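Local coordinates for protein Ulp1-like SUMO protease (PDB 6DG4) that probably removes SUMO from modified proteins, as a cysteine protease of the Ulp1 type, represented here by its catalytic domain, at residues Gln10-Leu15 with Pro229-Arg234. Sequence-based numbering, arbitrary orientation.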
loop_
_atom_site.group_PDB
_atom_site.type_symbol
_atom_site.label_atom_id
_atom_site.label_comp_id
_atom_site.label_asym_id
_atom_site.label_seq_id
_atom_site.Cartn_x
_atom_site.Cartn_y
_atom_site.Cartn_z
ATOM N N GLN A 10 1.202 11.495 -15.970
ATOM C CA GLN A 10 0.151 10.488 -15.898
ATOM C C GLN A 10 0.588 9.303 -15.043
ATOM O O GLN A 10 1.625 8.683 -15.296
ATOM C CB GLN A 10 -0.166 10.009 -17.318
ATOM C CG GLN A 10 -1.387 9.117 -17.414
ATOM C CD GLN A 10 -2.670 9.904 -17.411
ATOM O OE1 GLN A 10 -2.827 10.844 -18.188
ATOM N NE2 GLN A 10 -3.593 9.540 -16.521
ATOM N N LEU A 11 -0.237 8.964 -14.047
ATOM C CA LEU A 11 0.154 7.945 -13.078
ATOM C C LEU A 11 0.172 6.551 -13.696
ATOM O O LEU A 11 1.101 5.772 -13.455
ATOM C CB LEU A 11 -0.785 7.972 -11.870
ATOM C CG LEU A 11 -0.491 6.929 -10.785
ATOM C CD1 LEU A 11 0.858 7.192 -10.128
ATOM C CD2 LEU A 11 -1.599 6.895 -9.748
ATOM N N ILE A 12 -0.859 6.206 -14.462
ATOM C CA ILE A 12 -1.026 4.864 -15.009
ATOM C C ILE A 12 -0.922 4.976 -16.519
ATOM O O ILE A 12 -1.827 5.516 -17.170
ATOM C CB ILE A 12 -2.364 4.240 -14.596
ATOM C CG1 ILE A 12 -2.502 4.250 -13.075
ATOM C CG2 ILE A 12 -2.477 2.827 -15.142
ATOM C CD1 ILE A 12 -3.851 3.778 -12.579
ATOM N N THR A 13 0.177 4.470 -17.073
ATOM C CA THR A 13 0.507 4.616 -18.480
ATOM C C THR A 13 0.812 3.264 -19.109
ATOM O O THR A 13 1.239 2.333 -18.423
ATOM C CB THR A 13 1.740 5.518 -18.634
ATOM O OG1 THR A 13 2.771 5.067 -17.749
ATOM C CG2 THR A 13 1.423 6.957 -18.302
ATOM N N PRO A 14 0.619 3.134 -20.416
ATOM C CA PRO A 14 0.876 1.846 -21.072
ATOM C C PRO A 14 2.348 1.455 -21.031
ATOM O O PRO A 14 3.243 2.300 -21.075
ATOM C CB PRO A 14 0.397 2.085 -22.512
ATOM C CG PRO A 14 0.407 3.580 -22.678
ATOM C CD PRO A 14 0.070 4.138 -21.342
ATOM N N LEU A 15 2.591 0.149 -20.955
ATOM C CA LEU A 15 3.947 -0.373 -20.886
ATOM C C LEU A 15 4.593 -0.469 -22.264
ATOM O O LEU A 15 3.916 -0.603 -23.290
ATOM C CB LEU A 15 3.934 -1.776 -20.270
ATOM C CG LEU A 15 3.570 -1.869 -18.790
ATOM C CD1 LEU A 15 3.250 -3.310 -18.436
ATOM C CD2 LEU A 15 4.693 -1.360 -17.926
ATOM N N PRO A 229 -7.277 -2.145 -15.303
ATOM C CA PRO A 229 -6.707 -3.298 -16.029
ATOM C C PRO A 229 -5.260 -3.072 -16.428
ATOM O O PRO A 229 -4.417 -3.969 -16.289
ATOM C CB PRO A 229 -7.645 -3.451 -17.230
ATOM C CG PRO A 229 -8.970 -2.969 -16.702
ATOM C CD PRO A 229 -8.610 -1.784 -15.829
ATOM N N LEU A 230 -4.939 -1.868 -16.888
ATOM C CA LEU A 230 -3.552 -1.543 -17.190
ATOM C C LEU A 230 -2.705 -1.497 -15.922
ATOM O O LEU A 230 -1.559 -1.959 -15.919
ATOM C CB LEU A 230 -3.512 -0.211 -17.925
ATOM C CG LEU A 230 -2.150 0.435 -18.110
ATOM C CD1 LEU A 230 -1.207 -0.489 -18.864
ATOM C CD2 LEU A 230 -2.355 1.763 -18.838
ATOM N N GLN A 231 -3.244 -0.947 -14.837
ATOM C CA GLN A 231 -2.484 -0.894 -13.594
ATOM C C GLN A 231 -2.109 -2.286 -13.105
ATOM O O GLN A 231 -1.038 -2.462 -12.515
ATOM C CB GLN A 231 -3.293 -0.149 -12.538
ATOM C CG GLN A 231 -2.600 0.039 -11.196
ATOM C CD GLN A 231 -1.446 1.013 -11.210
ATOM O OE1 GLN A 231 -0.731 1.164 -12.203
ATOM N NE2 GLN A 231 -1.244 1.674 -10.076
ATOM N N ARG A 232 -2.957 -3.292 -13.344
ATOM C CA ARG A 232 -2.582 -4.658 -12.994
ATOM C C ARG A 232 -1.317 -5.084 -13.729
ATOM O O ARG A 232 -0.444 -5.738 -13.148
ATOM C CB ARG A 232 -3.724 -5.622 -13.309
ATOM C CG ARG A 232 -4.946 -5.416 -12.442
ATOM C CD ARG A 232 -6.160 -6.078 -13.072
ATOM N NE ARG A 232 -7.354 -5.869 -12.260
ATOM C CZ ARG A 232 -7.752 -6.683 -11.288
ATOM N NH1 ARG A 232 -7.049 -7.768 -10.997
ATOM N NH2 ARG A 232 -8.840 -6.394 -10.588
ATOM N N GLN A 233 -1.217 -4.748 -15.020
ATOM C CA GLN A 233 -0.022 -5.080 -15.784
ATOM C C GLN A 233 1.194 -4.345 -15.243
ATOM O O GLN A 233 2.295 -4.908 -15.187
ATOM C CB GLN A 233 -0.200 -4.694 -17.249
ATOM C CG GLN A 233 -1.229 -5.454 -17.994
ATOM C CD GLN A 233 -1.178 -5.094 -19.464
ATOM O OE1 GLN A 233 -0.868 -5.922 -20.324
ATOM N NE2 GLN A 233 -1.452 -3.839 -19.755
ATOM N N ARG A 234 1.017 -3.076 -14.864
ATOM C CA ARG A 234 2.129 -2.300 -14.331
ATOM C C ARG A 234 2.594 -2.853 -12.993
ATOM O O ARG A 234 3.800 -2.937 -12.737
ATOM C CB ARG A 234 1.723 -0.834 -14.201
ATOM C CG ARG A 234 1.413 -0.169 -15.548
ATOM C CD ARG A 234 1.178 1.340 -15.409
ATOM N NE ARG A 234 2.368 1.956 -14.841
ATOM C CZ ARG A 234 3.492 2.200 -15.509
ATOM N NH1 ARG A 234 3.603 1.934 -16.806
ATOM N NH2 ARG A 234 4.525 2.708 -14.864
HETATM O O HOH W 1 1.401 2.981 -12.292
HETATM O O HOH W 2 3.983 4.558 -12.113
#
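Leu-230 lies with its forked end over the Thr-13/Pro-14 peptide. Its CD2 is 3.5 Å from Thr-13 C, and its CG meets Ile-12 CG2 at 3.8 Å. CG of Leu-230 is anti to the backbone N (chi1 169°), which carries both methyls from the helix to the loop. Ile-12 crosses Gln-231 at about a right angle, its CG1 3.7 Å from Gln-231 OE1. The amide nitrogen of Gln-231 is held by Thr-208 of helix 202-215. Arg-234 bends at chi3 (59°) and brings NH1 2.9 Å from Thr-13 O. This hydrogen bond is bent, and NH1 sits above the carbonyl plane. Thr-13 OG1 lies over one face of the guanidinium without bonding to it. A water accepts from Arg-234 NE and donates to Leu-11 O and Gln-231 OE1, tying three residues together. With an alanine at Arg-234, Thr-13 O would probably lose this donor, and the water one of its three partners. Leu-15 CD2 packs 3.6 Å from Arg-234 NH1, and Leu-15 CD1 rests near the backbone O and CB of Gln-233. The N-terminal segment leading into helix 17-27 thus packs across helix 228-241, the last helix of this C48-family cysteine protease domain.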